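Local atomic coordinates of 16S rRNA (guanine(1405)-N(7))-methyltransferase (Klebsiella pneumoniae, PDB entry 6PI9), a protein that probably methylates N7 of guanine 1405 in 16S rRNA with S-adenosyl-L-methionine as methyl donor, thereby conferring resistance to aminoglycosides. Residues A8-L13 / R29-L34; K67-L72 / V150-R155; A85-H90 / P126-S131; D167-I172 / E190-G195. All blocks are in the same frame, centred on the assembly; numbering follows the deposited sequence. Where two conformers were deposited one is given.

Contact 1 (A8-L13 / R29-L34); sequences AALDAL and RVFMEL
Phe31 projects from helix 24-34 onto helix 4-14 and is received there by Ala9, Leu10 and Leu13, closing a helical hairpin in the N-terminal part of the chain. The short segments run at 145° to each other, roughly antiparallel, with their axes 10.8 Å apart at closest approach. Phe31 is the residue of helix 24-34 through which the contact is made. Its CG lies anti to the backbone N (chi1 177°), which carries the ring out from its own helix. Leu10 covers one face: its CB sits 4.2 Å from the ring centroid, near the normal, in a CH-pi contact. Because CG of Leu10 is also anti to its N, the branch runs on past the ring, and CD1 comes within 3.9 Å of Phe31 CD2. Ala9 and Leu13 approach obliquely at other points of the ring. Ala9 CB meets the far end, 3.9 Å from Phe31 CZ. One turn on, Leu13 works near the root of the ring. All four touching residues are buried and no hydrogen bond crosses, so the pairing is purely apolar. Around it, Leu13 also packs on Ala48 and Ala9 on Glu45, both of helix 41-57, and Met2 touches Phe31. A polar link lies within helix 24-34: Arg29 NH1 reaches Glu33 OE2 at 3.3 Å in a salt bridge that lies in the guanidinium plane but rises out of the carboxylate plane. The tightest apolar approach belongs to Leu13 CD2, 3.7 Å from Phe31 CD1 and 3.9 Å from Phe31 CB.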
loop_
_atom_site.group_PDB
_atom_site.type_symbol
_atom_site.label_atom_id
_atom_site.label_comp_id
_atom_site.label_asym_id
_atom_site.label_seq_id
_atom_site.Cartn_x
_atom_site.Cartn_y
_atom_site.Cartn_z
ATOM N N ALA A 8 -3.177 -18.469 -21.610
ATOM C CA ALA A 8 -2.456 -17.321 -22.149
ATOM C C ALA A 8 -2.457 -16.169 -21.157
ATOM O O ALA A 8 -1.439 -15.484 -20.975
ATOM C CB ALA A 8 -3.086 -16.878 -23.466
ATOM N N ALA A 9 -3.591 -15.950 -20.487
ATOM C CA ALA A 9 -3.625 -14.900 -19.475
ATOM C C ALA A 9 -2.718 -15.254 -18.290
ATOM O O ALA A 9 -1.958 -14.402 -17.808
ATOM C CB ALA A 9 -5.060 -14.677 -18.999
ATOM N N LEU A 10 -2.794 -16.491 -17.803
ATOM C CA LEU A 10 -1.865 -16.921 -16.753
ATOM C C LEU A 10 -0.420 -16.765 -17.216
ATOM O O LEU A 10 0.438 -16.296 -16.462
ATOM C CB LEU A 10 -2.161 -18.370 -16.367
ATOM C CG LEU A 10 -1.253 -18.993 -15.307
ATOM C CD1 LEU A 10 -1.183 -18.058 -14.107
ATOM C CD2 LEU A 10 -1.761 -20.347 -14.904
ATOM N N ASP A 11 -0.131 -17.151 -18.461
ATOM C CA ASP A 11 1.234 -16.998 -18.984
ATOM C C ASP A 11 1.692 -15.542 -18.961
ATOM O O ASP A 11 2.863 -15.255 -18.679
ATOM C CB ASP A 11 1.317 -17.550 -20.409
ATOM C CG ASP A 11 1.232 -19.043 -20.458
ATOM O OD1 ASP A 11 1.455 -19.685 -19.394
ATOM O OD2 ASP A 11 0.981 -19.592 -21.557
ATOM N N ALA A 12 0.790 -14.598 -19.267
ATOM C CA ALA A 12 1.155 -13.189 -19.191
ATOM C C ALA A 12 1.470 -12.770 -17.771
ATOM O O ALA A 12 2.291 -11.870 -17.566
ATOM C CB ALA A 12 0.029 -12.279 -19.723
ATOM N N LEU A 13 0.857 -13.392 -16.832
ATOM C CA LEU A 13 1.153 -13.082 -15.505
ATOM C C LEU A 13 2.495 -13.701 -15.135
ATOM O O LEU A 13 3.349 -13.060 -14.653
ATOM C CB LEU A 13 0.056 -13.679 -14.702
ATOM C CG LEU A 13 -0.605 -12.994 -13.564
ATOM C CD1 LEU A 13 -0.824 -11.536 -13.714
ATOM C CD2 LEU A 13 -1.847 -13.710 -13.201
ATOM N N ARG A 29 -1.966 -19.920 -7.934
ATOM C CA ARG A 29 -3.078 -20.044 -6.980
ATOM C C ARG A 29 -3.980 -18.810 -7.002
ATOM O O ARG A 29 -5.223 -18.921 -7.076
ATOM C CB ARG A 29 -2.532 -20.277 -5.549
ATOM C CG ARG A 29 -3.628 -20.358 -4.500
ATOM C CD ARG A 29 -3.110 -20.454 -3.032
ATOM N NE ARG A 29 -2.137 -19.419 -2.652
ATOM C CZ ARG A 29 -2.446 -18.153 -2.337
ATOM N NH1 ARG A 29 -3.722 -17.758 -2.328
ATOM N NH2 ARG A 29 -1.481 -17.296 -1.989
ATOM N N VAL A 30 -3.379 -17.618 -6.962
ATOM C CA VAL A 30 -4.186 -16.386 -6.972
ATOM C C VAL A 30 -4.987 -16.303 -8.256
ATOM O O VAL A 30 -6.193 -15.976 -8.270
ATOM C CB VAL A 30 -3.252 -15.173 -6.792
ATOM C CG1 VAL A 30 -3.920 -13.839 -7.154
ATOM C CG2 VAL A 30 -2.769 -15.128 -5.336
ATOM N N PHE A 31 -4.337 -16.603 -9.375
ATOM C CA PHE A 31 -5.078 -16.478 -10.627
ATOM C C PHE A 31 -6.224 -17.491 -10.691
ATOM O O PHE A 31 -7.326 -17.173 -11.178
ATOM C CB PHE A 31 -4.093 -16.632 -11.793
ATOM C CG PHE A 31 -4.753 -16.591 -13.166
ATOM C CD1 PHE A 31 -5.089 -15.374 -13.776
ATOM C CD2 PHE A 31 -5.077 -17.766 -13.803
ATOM C CE1 PHE A 31 -5.696 -15.351 -15.019
ATOM C CE2 PHE A 31 -5.703 -17.754 -15.039
ATOM C CZ PHE A 31 -5.990 -16.556 -15.655
ATOM N N MET A 32 -5.980 -18.734 -10.276
ATOM C CA MET A 32 -7.050 -19.732 -10.366
ATOM C C MET A 32 -8.208 -19.442 -9.398
ATOM O O MET A 32 -9.362 -19.815 -9.676
ATOM C CB MET A 32 -6.484 -21.136 -10.094
ATOM C CG MET A 32 -5.509 -21.614 -11.144
ATOM S SD MET A 32 -6.093 -21.540 -12.844
ATOM C CE MET A 32 -7.400 -22.777 -12.816
ATOM N N GLU A 33 -7.932 -18.801 -8.259
ATOM C CA GLU A 33 -9.020 -18.376 -7.384
ATOM C C GLU A 33 -9.883 -17.308 -8.053
ATOM O O GLU A 33 -11.111 -17.269 -7.859
ATOM C CB GLU A 33 -8.448 -17.842 -6.068
ATOM C CG GLU A 33 -7.874 -18.916 -5.196
ATOM C CD GLU A 33 -7.193 -18.369 -3.937
ATOM O OE1 GLU A 33 -7.266 -17.136 -3.731
ATOM O OE2 GLU A 33 -6.572 -19.170 -3.182
ATOM N N LEU A 34 -9.280 -16.467 -8.893
ATOM C CA LEU A 34 -10.030 -15.360 -9.503
ATOM C C LEU A 34 -10.653 -15.737 -10.829
ATOM O O LEU A 34 -11.702 -15.162 -11.228
ATOM C CB LEU A 34 -9.103 -14.152 -9.701
ATOM C CG LEU A 34 -8.639 -13.573 -8.348
ATOM C CD1 LEU A 34 -7.442 -12.635 -8.533
ATOM C CD2 LEU A 34 -9.791 -12.842 -7.674
#

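Contact 2 (K67-L72 / V150-R155); sequences KARALL and VNETAR
The carboxylate of Glu152 lies partly over a face of the Arg69 guanidinium, with Glu152 OE1 above that face at 3.1 Å from Arg69 CZ. The two flat groups are turned 67° apart, so they do not form the coplanar, two-pronged arrangement of a side-on arginine-carboxylate pair. Instead both oxygens gather about one nitrogen: Arg69 NH2 stands 2.6 Å from Glu152 OE2 in a salt bridge whose hydrogen bond is weak, since the N-H...O angle is only 115°. So close a spacing, at the surface, leaves the exact placement of both groups uncertain. The two chains meet at about a right angle. Arg69 runs extended from CG to NE, and its last torsion (chi4 -83°) swings the guanidinium out of line with the chain; Glu152 sets CG anti to its carbonyl carbon and stretches out beyond it. Deeper in the interface Leu72 faces Thr153, where Leu72 CD1 comes to 3.5 Å from Thr153 OG1. That hydroxyl is engaged along its own helix with Leu149 O, and so presents a satisfied oxygen to the leucine methyl. The salt bridge lies on the more exposed side, while Leu72 and Thr153 meet in the buried part. Ile127 of helix 125-131 touches both Leu72 and Thr153. Leu72 also packs on Leu83 and Ala86 of helix 83-87. Helix 144-157 is the crossover of the beta-alpha-beta unit between strands 137-141 and 162-165; Asn151 OD1 accepts from Ala163 N, and Val150 packs on Ala163, seating the helix on strand 162-165.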
loop_
_atom_site.group_PDB
_atom_site.type_symbol
_atom_site.label_atom_id
_atom_site.label_comp_id
_atom_site.label_asym_id
_atom_site.label_seq_id
_atom_site.Cartn_x
_atom_site.Cartn_y
_atom_site.Cartn_z
ATOM N N LYS A 67 19.195 -2.534 -6.367
ATOM C CA LYS A 67 19.778 -1.458 -5.573
ATOM C C LYS A 67 20.079 -1.934 -4.160
ATOM O O LYS A 67 21.174 -1.690 -3.638
ATOM C CB LYS A 67 18.845 -0.242 -5.557
ATOM C CG LYS A 67 19.330 0.922 -6.441
ATOM C CD LYS A 67 18.185 1.653 -7.147
ATOM C CE LYS A 67 18.702 2.915 -7.814
ATOM N NZ LYS A 67 19.562 2.599 -8.993
ATOM N N ALA A 68 19.123 -2.636 -3.531
ATOM C CA ALA A 68 19.374 -3.207 -2.212
ATOM C C ALA A 68 20.540 -4.181 -2.250
ATOM O O ALA A 68 21.342 -4.236 -1.312
ATOM C CB ALA A 68 18.114 -3.898 -1.685
ATOM N N ARG A 69 20.653 -4.956 -3.334
ATOM C CA ARG A 69 21.753 -5.907 -3.474
ATOM C C ARG A 69 23.098 -5.202 -3.381
ATOM O O ARG A 69 23.978 -5.618 -2.620
ATOM C CB ARG A 69 21.630 -6.657 -4.803
ATOM C CG ARG A 69 22.012 -8.133 -4.748
ATOM C CD ARG A 69 21.648 -8.828 -6.043
ATOM N NE ARG A 69 21.769 -10.279 -5.950
ATOM C CZ ARG A 69 22.911 -10.947 -6.104
ATOM N NH1 ARG A 69 24.045 -10.295 -6.343
ATOM N NH2 ARG A 69 22.927 -12.273 -6.019
ATOM N N ALA A 70 23.258 -4.107 -4.128
ATOM C CA ALA A 70 24.541 -3.412 -4.190
ATOM C C ALA A 70 24.851 -2.672 -2.897
ATOM O O ALA A 70 26.023 -2.549 -2.519
ATOM C CB ALA A 70 24.546 -2.445 -5.371
ATOM N N LEU A 71 23.820 -2.175 -2.206
ATOM C CA LEU A 71 24.028 -1.499 -0.927
ATOM C C LEU A 71 24.509 -2.469 0.149
ATOM O O LEU A 71 25.454 -2.170 0.890
ATOM C CB LEU A 71 22.735 -0.815 -0.488
ATOM C CG LEU A 71 22.414 0.477 -1.225
ATOM C CD1 LEU A 71 21.076 1.012 -0.750
ATOM C CD2 LEU A 71 23.543 1.474 -1.002
ATOM N N LEU A 72 23.859 -3.633 0.260
ATOM C CA LEU A 72 24.249 -4.603 1.278
ATOM C C LEU A 72 25.664 -5.123 1.045
ATOM O O LEU A 72 26.337 -5.544 1.996
ATOM C CB LEU A 72 23.251 -5.761 1.311
ATOM C CG LEU A 72 21.864 -5.389 1.862
ATOM C CD1 LEU A 72 20.835 -6.413 1.462
ATOM C CD2 LEU A 72 21.906 -5.238 3.384
ATOM N N VAL A 150 18.256 -12.129 1.818
ATOM C CA VAL A 150 18.488 -12.567 3.186
ATOM C C VAL A 150 19.581 -13.622 3.240
ATOM O O VAL A 150 20.516 -13.514 4.029
ATOM C CB VAL A 150 17.182 -13.073 3.794
ATOM C CG1 VAL A 150 17.481 -13.797 5.089
ATOM C CG2 VAL A 150 16.274 -11.862 4.018
ATOM N N ASN A 151 19.476 -14.661 2.407
ATOM C CA ASN A 151 20.471 -15.736 2.433
ATOM C C ASN A 151 21.860 -15.228 2.064
ATOM O O ASN A 151 22.865 -15.630 2.674
ATOM C CB ASN A 151 20.053 -16.866 1.478
ATOM C CG ASN A 151 18.958 -17.718 2.054
ATOM O OD1 ASN A 151 18.976 -17.976 3.248
ATOM N ND2 ASN A 151 17.992 -18.153 1.224
ATOM N N GLU A 152 21.948 -14.379 1.042
ATOM C CA GLU A 152 23.243 -13.843 0.631
ATOM C C GLU A 152 23.871 -13.000 1.734
ATOM O O GLU A 152 25.064 -13.127 2.034
ATOM C CB GLU A 152 23.070 -13.008 -0.633
ATOM C CG GLU A 152 22.693 -13.833 -1.842
ATOM C CD GLU A 152 22.676 -13.015 -3.119
ATOM O OE1 GLU A 152 23.588 -12.154 -3.283
ATOM O OE2 GLU A 152 21.764 -13.242 -3.954
ATOM N N THR A 153 23.082 -12.110 2.335
ATOM C CA THR A 153 23.628 -11.248 3.375
ATOM C C THR A 153 24.071 -12.074 4.572
ATOM O O THR A 153 25.146 -11.850 5.138
ATOM C CB THR A 153 22.575 -10.211 3.784
ATOM O OG1 THR A 153 22.184 -9.467 2.621
ATOM C CG2 THR A 153 23.106 -9.264 4.886
ATOM N N ALA A 154 23.246 -13.049 4.968
ATOM C CA ALA A 154 23.559 -13.869 6.135
ATOM C C ALA A 154 24.844 -14.667 5.940
ATOM O O ALA A 154 25.693 -14.703 6.835
ATOM C CB ALA A 154 22.389 -14.798 6.447
ATOM N N ARG A 155 25.005 -15.338 4.787
ATOM C CA ARG A 155 26.231 -16.097 4.565
ATOM C C ARG A 155 27.462 -15.193 4.547
ATOM O O ARG A 155 28.529 -15.595 5.029
ATOM C CB ARG A 155 26.136 -16.903 3.266
ATOM C CG ARG A 155 25.086 -18.011 3.267
ATOM C CD ARG A 155 25.314 -18.901 2.052
ATOM N NE ARG A 155 24.095 -19.575 1.605
ATOM C CZ ARG A 155 23.207 -19.029 0.771
ATOM N NH1 ARG A 155 23.348 -17.776 0.352
ATOM N NH2 ARG A 155 22.145 -19.709 0.403
#

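Contact 3 (A85-H90 / P126-S131); sequences AALSLH and PILLGS
Leu87, which reaches across to Ile127 and Leu128, stands in a turn fastened by Leu89 N giving to Ala86 O at 2.8 Å. Thr93 OG1 lies within hydrogen-bonding reach of both Leu87 O and His90 O, but its one proton can serve only one at a time. The Leu87 side chain straddles Ile127 and Leu128 of helix 125-131. CG is anti to the carbonyl carbon (chi1 -72°), and the two methyls divide: Leu87 CD1 settles 3.7 Å from Leu128 CA, while Leu87 CD2 lies 3.8 Å from Ile127 CB. The pair thus closes on main chain as well as on side chains, Leu87 CD2 also reaching Leu128 N at 3.8 Å. In this Rossmann-like fold, helix 125-131 follows strand 117-120, the first strand of the sheet in chain order, and Leu87 lays helix 83-87 against that helix. Leu128 carries its CG anti to the backbone N, which brings its CD1 within 3.9 Å of Leu87 CD1. The side chain of Leu128 is also about 4 Å from that of Arg96, a ligand-binding residue. At the end of the type I turn (Leu87 to His90), His90 touches S-adenosyl-L-homocysteine and N-caps helix 91-96, its ND1 accepting from Ser92 N.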
loop_
_atom_site.group_PDB
_atom_site.type_symbol
_atom_site.label_atom_id
_atom_site.label_comp_id
_atom_site.label_asym_id
_atom_site.label_seq_id
_atom_site.Cartn_x
_atom_site.Cartn_y
_atom_site.Cartn_z
ATOM N N ALA A 85 20.542 2.215 4.448
ATOM C CA ALA A 85 20.089 2.584 3.112
ATOM C C ALA A 85 19.425 1.412 2.394
ATOM O O ALA A 85 18.486 1.610 1.614
ATOM C CB ALA A 85 21.265 3.122 2.296
ATOM N N ALA A 86 19.903 0.187 2.625
ATOM C CA ALA A 86 19.292 -0.966 1.972
ATOM C C ALA A 86 17.952 -1.300 2.611
ATOM O O ALA A 86 16.937 -1.460 1.917
ATOM C CB ALA A 86 20.233 -2.163 2.045
ATOM N N LEU A 87 17.938 -1.419 3.941
ATOM C CA LEU A 87 16.722 -1.788 4.646
ATOM C C LEU A 87 15.615 -0.768 4.420
ATOM O O LEU A 87 14.430 -1.111 4.552
ATOM C CB LEU A 87 17.040 -1.952 6.134
ATOM C CG LEU A 87 17.853 -3.201 6.465
ATOM C CD1 LEU A 87 18.424 -3.155 7.898
ATOM C CD2 LEU A 87 16.994 -4.453 6.242
ATOM N N SER A 88 15.978 0.468 4.049
ATOM C CA SER A 88 15.025 1.510 3.680
ATOM C C SER A 88 14.298 1.215 2.369
ATOM O O SER A 88 13.371 1.956 2.027
ATOM C CB SER A 88 15.726 2.877 3.569
ATOM O OG SER A 88 16.861 2.826 2.718
ATOM N N LEU A 89 14.684 0.178 1.626
ATOM C CA LEU A 89 14.121 -0.081 0.303
ATOM C C LEU A 89 12.959 -1.072 0.309
ATOM O O LEU A 89 12.311 -1.247 -0.736
ATOM C CB LEU A 89 15.219 -0.575 -0.647
ATOM C CG LEU A 89 15.902 0.532 -1.453
ATOM C CD1 LEU A 89 16.414 1.709 -0.598
ATOM C CD2 LEU A 89 17.034 -0.062 -2.264
ATOM N N HIS A 90 12.665 -1.704 1.447
ATOM C CA HIS A 90 11.433 -2.457 1.633
ATOM C C HIS A 90 10.511 -1.659 2.557
ATOM O O HIS A 90 10.932 -1.267 3.648
ATOM C CB HIS A 90 11.711 -3.833 2.235
ATOM C CG HIS A 90 10.523 -4.737 2.225
ATOM N ND1 HIS A 90 9.487 -4.605 3.130
ATOM C CD2 HIS A 90 10.215 -5.807 1.450
ATOM C CE1 HIS A 90 8.574 -5.532 2.890
ATOM N NE2 HIS A 90 8.993 -6.278 1.879
ATOM N N PRO A 126 14.812 -9.982 8.460
ATOM C CA PRO A 126 15.931 -10.737 9.081
ATOM C C PRO A 126 17.279 -10.072 8.926
ATOM O O PRO A 126 18.200 -10.341 9.724
ATOM C CB PRO A 126 15.860 -12.102 8.382
ATOM C CG PRO A 126 14.570 -12.003 7.431
ATOM C CD PRO A 126 13.818 -10.882 7.804
ATOM N N ILE A 127 17.432 -9.188 7.942
ATOM C CA ILE A 127 18.662 -8.406 7.862
ATOM C C ILE A 127 18.694 -7.337 8.960
ATOM O O ILE A 127 19.731 -7.108 9.589
ATOM C CB ILE A 127 18.792 -7.799 6.461
ATOM C CG1 ILE A 127 18.893 -8.922 5.425
ATOM C CG2 ILE A 127 20.008 -6.862 6.393
ATOM C CD1 ILE A 127 18.866 -8.433 3.999
ATOM N N LEU A 128 17.560 -6.684 9.216
ATOM C CA LEU A 128 17.457 -5.739 10.330
ATOM C C LEU A 128 17.749 -6.423 11.660
ATOM O O LEU A 128 18.613 -5.971 12.423
ATOM C CB LEU A 128 16.067 -5.097 10.340
ATOM C CG LEU A 128 15.769 -4.070 11.440
ATOM C CD1 LEU A 128 16.897 -3.014 11.485
ATOM C CD2 LEU A 128 14.437 -3.418 11.147
ATOM N N LEU A 129 17.030 -7.515 11.950
ATOM C CA LEU A 129 17.328 -8.357 13.113
ATOM C C LEU A 129 18.794 -8.729 13.213
ATOM O O LEU A 129 19.420 -8.595 14.271
ATOM C CB LEU A 129 16.513 -9.644 13.042
ATOM C CG LEU A 129 15.023 -9.482 13.186
ATOM C CD1 LEU A 129 14.387 -10.888 13.073
ATOM C CD2 LEU A 129 14.775 -8.830 14.512
ATOM N N GLY A 130 19.342 -9.295 12.153
ATOM C CA GLY A 130 20.701 -9.781 12.239
ATOM C C GLY A 130 21.690 -8.697 12.603
ATOM O O GLY A 130 22.667 -8.947 13.326
ATOM N N SER A 131 21.458 -7.477 12.119
ATOM C CA SER A 131 22.362 -6.390 12.468
ATOM C C SER A 131 22.342 -6.098 13.962
ATOM O O SER A 131 23.329 -5.585 14.498
ATOM C CB SER A 131 21.981 -5.133 11.693
ATOM O OG SER A 131 20.711 -4.674 12.103
#

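Contact 4 (D167-I172 / E190-G195); sequences DLLSEI and EAQKTG. With SAH (S-adenosyl-L-homocysteine), chain B.
The adenine pocket for S-adenosyl-L-homocysteine (SAH) is built where Leu169, of the loop after strand 162-165, packs on Gln192 and Lys193 at the end of helix 186-192. Gln192 binds the base with both ends of its amide: OE1 accepts from SAH N6 at 3.3 Å and NE2 donates to SAH N7 at 3.2 Å. NE2 also has Val188 O as a partner, which helps fix which way round the amide sits. From the other segment, SAH N6 gives to Asp167 OD1 at 3.0 Å, and Leu168 N donates almost straight (169°) to SAH N1 at 2.9 Å. Reading N6 and N1 with an acidic side chain and the next backbone N-H, after the third strand in chain order, follows class I methyltransferase practice. Asp167 OD1 serves twice, since it takes Leu169 N at 2.9 Å on the anti side, tilted 31° out of the carboxylate plane, in an Asx turn; its other oxygen, OD2, pairs with Arg29 and Thr26. The turn positions Leu169, whose CD2 lies beneath the glutamine amide, 3.6 Å from Gln192 OE1. Leu169 CD1 and Lys193 CB are modelled 3.2 Å apart, closer than usual contact, so their exact positions are doubtful. Lys193 then bends its chain away from the loop. Thr194 OG1 is hydrogen-bonded to Arg221 N of the second subunit.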
loop_
_atom_site.group_PDB
_atom_site.type_symbol
_atom_site.label_atom_id
_atom_site.label_comp_id
_atom_site.label_asym_id
_atom_site.label_seq_id
_atom_site.Cartn_x
_atom_site.Cartn_y
_atom_site.Cartn_z
ATOM N N ASP A 167 4.525 -20.183 1.108
ATOM C CA ASP A 167 3.210 -19.536 0.938
ATOM C C ASP A 167 2.362 -19.960 2.134
ATOM O O ASP A 167 1.933 -21.116 2.213
ATOM C CB ASP A 167 2.541 -19.892 -0.409
ATOM C CG ASP A 167 1.239 -19.083 -0.642
ATOM O OD1 ASP A 167 0.602 -18.655 0.351
ATOM O OD2 ASP A 167 0.809 -18.947 -1.807
ATOM N N LEU A 168 2.097 -19.011 3.027
ATOM C CA LEU A 168 1.371 -19.232 4.276
ATOM C C LEU A 168 -0.122 -19.529 4.091
ATOM O O LEU A 168 -0.821 -19.810 5.083
ATOM C CB LEU A 168 1.567 -18.031 5.171
ATOM C CG LEU A 168 3.025 -17.905 5.680
ATOM C CD1 LEU A 168 3.143 -16.548 6.323
ATOM C CD2 LEU A 168 3.397 -18.975 6.730
ATOM N N LEU A 169 -0.652 -19.492 2.866
ATOM C CA LEU A 169 -1.996 -19.974 2.631
ATOM C C LEU A 169 -2.014 -21.462 2.355
ATOM O O LEU A 169 -3.066 -22.122 2.479
ATOM C CB LEU A 169 -2.630 -19.238 1.427
ATOM C CG LEU A 169 -3.537 -18.034 1.790
ATOM C CD1 LEU A 169 -4.684 -18.551 2.507
ATOM C CD2 LEU A 169 -2.949 -17.061 2.727
ATOM N N SER A 170 -0.898 -22.024 1.925
ATOM C CA SER A 170 -0.934 -23.441 1.677
ATOM C C SER A 170 0.003 -24.217 2.579
ATOM O O SER A 170 0.027 -25.455 2.499
ATOM C CB SER A 170 -0.668 -23.724 0.186
ATOM O OG SER A 170 0.317 -22.863 -0.309
ATOM N N GLU A 171 0.714 -23.541 3.488
ATOM C CA GLU A 171 1.621 -24.251 4.386
ATOM C C GLU A 171 1.516 -23.630 5.775
ATOM O O GLU A 171 1.545 -22.411 5.892
ATOM C CB GLU A 171 3.068 -24.154 3.863
ATOM C CG GLU A 171 4.090 -24.802 4.764
ATOM C CD GLU A 171 5.565 -24.514 4.393
ATOM O OE1 GLU A 171 5.892 -23.980 3.301
ATOM O OE2 GLU A 171 6.413 -24.875 5.218
ATOM N N ILE A 172 1.405 -24.450 6.805
ATOM C CA ILE A 172 1.591 -23.982 8.187
ATOM C C ILE A 172 2.983 -24.393 8.584
ATOM O O ILE A 172 3.284 -25.616 8.588
ATOM C CB ILE A 172 0.507 -24.561 9.107
ATOM C CG1 ILE A 172 -0.779 -23.739 8.919
ATOM C CG2 ILE A 172 0.951 -24.512 10.564
ATOM C CD1 ILE A 172 -1.893 -24.148 9.849
ATOM N N GLU A 190 -5.453 -12.658 6.297
ATOM C CA GLU A 190 -6.894 -12.835 6.480
ATOM C C GLU A 190 -7.663 -12.293 5.284
ATOM O O GLU A 190 -8.766 -12.791 4.966
ATOM C CB GLU A 190 -7.333 -12.139 7.806
ATOM C CG GLU A 190 -8.805 -12.463 8.245
ATOM C CD GLU A 190 -8.979 -13.854 8.897
ATOM O OE1 GLU A 190 -10.170 -14.287 9.151
ATOM O OE2 GLU A 190 -7.940 -14.521 9.138
ATOM N N ALA A 191 -7.087 -11.307 4.582
ATOM C CA ALA A 191 -7.671 -10.823 3.333
ATOM C C ALA A 191 -7.625 -11.878 2.254
ATOM O O ALA A 191 -8.433 -11.841 1.301
ATOM C CB ALA A 191 -6.937 -9.562 2.875
ATOM N N GLN A 192 -6.663 -12.789 2.334
ATOM C CA GLN A 192 -6.555 -13.848 1.345
ATOM C C GLN A 192 -7.419 -15.057 1.684
ATOM O O GLN A 192 -7.834 -15.772 0.760
ATOM C CB GLN A 192 -5.097 -14.302 1.176
ATOM C CG GLN A 192 -4.132 -13.212 0.682
ATOM C CD GLN A 192 -2.662 -13.596 0.823
ATOM O OE1 GLN A 192 -2.180 -14.544 0.212
ATOM N NE2 GLN A 192 -1.956 -12.871 1.683
ATOM N N LYS A 193 -7.684 -15.319 2.972
ATOM C CA LYS A 193 -8.524 -16.461 3.351
ATOM C C LYS A 193 -9.082 -16.223 4.741
ATOM O O LYS A 193 -8.307 -16.095 5.684
ATOM C CB LYS A 193 -7.717 -17.739 3.329
ATOM C CG LYS A 193 -8.457 -18.980 3.872
ATOM C CD LYS A 193 -8.953 -19.846 2.768
ATOM C CE LYS A 193 -9.587 -21.132 3.286
ATOM N NZ LYS A 193 -10.809 -20.836 4.082
ATOM N N THR A 194 -10.409 -16.158 4.868
ATOM C CA THR A 194 -11.039 -15.995 6.186
ATOM C C THR A 194 -10.706 -17.161 7.095
ATOM O O THR A 194 -10.772 -18.312 6.684
ATOM C CB THR A 194 -12.569 -15.885 6.033
ATOM O OG1 THR A 194 -12.851 -14.701 5.284
ATOM C CG2 THR A 194 -13.269 -15.760 7.434
ATOM N N GLY A 195 -10.335 -16.857 8.325
ATOM C CA GLY A 195 -9.984 -17.872 9.286
ATOM C C GLY A 195 -8.516 -18.248 9.303
ATOM O O GLY A 195 -8.092 -18.993 10.210
HETATM N N SAH B . 7.130 -9.062 8.306
HETATM C CA SAH B . 7.909 -8.143 7.446
HETATM C CB SAH B . 7.182 -7.886 6.138
HETATM C CG SAH B . 5.708 -7.395 6.226
HETATM S SD SAH B . 5.089 -6.860 4.564
HETATM C C SAH B . 8.168 -6.806 8.165
HETATM O O SAH B . 7.364 -6.483 9.064
HETATM O OXT SAH B . 9.107 -6.052 7.840
HETATM C "C5'" SAH B . 4.043 -8.331 4.184
HETATM C "C4'" SAH B . 4.854 -9.542 3.635
HETATM O "O4'" SAH B . 4.000 -10.705 3.568
HETATM C "C3'" SAH B . 5.527 -9.396 2.240
HETATM O "O3'" SAH B . 6.944 -9.651 2.333
HETATM C "C2'" SAH B . 4.870 -10.463 1.366
HETATM O "O2'" SAH B . 5.843 -11.033 0.488
HETATM C "C1'" SAH B . 4.451 -11.478 2.440
HETATM N N9 SAH B . 3.301 -12.286 2.084
HETATM C C8 SAH B . 2.075 -11.842 1.659
HETATM N N7 SAH B . 1.250 -12.927 1.560
HETATM C C5 SAH B . 1.984 -14.045 1.863
HETATM C C6 SAH B . 1.707 -15.393 1.880
HETATM N N6 SAH B . 0.547 -15.885 1.498
HETATM N N1 SAH B . 2.690 -16.256 2.334
HETATM C C2 SAH B . 3.927 -15.811 2.659
HETATM N N3 SAH B . 4.235 -14.477 2.635
HETATM C C4 SAH B . 3.242 -13.634 2.234
#

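How the contacts relate
From the N terminus, contact 1 comes first, closing a short loop of 15 residues between helices 4-14 and 24-34. Contact 2 opens next and spans 77 residues, tying helix 63-75 to helix 144-157; contact 3 is nested within that span. These two touch, with centres about 9 Å apart, and together join helices 63-75 and 83-87 to the helices flanking strands 117-120, 137-141 and 162-165. Contact 4 opens last, linking the loop after strand 162-165 to the C-terminal part of helix 186-192 and the turn beyond it, across the chain's centre from contacts 2 and 3. No segments cross, yet contact 4 rejoins contact 1 in space, bringing the N-terminal helices beside the adenine site.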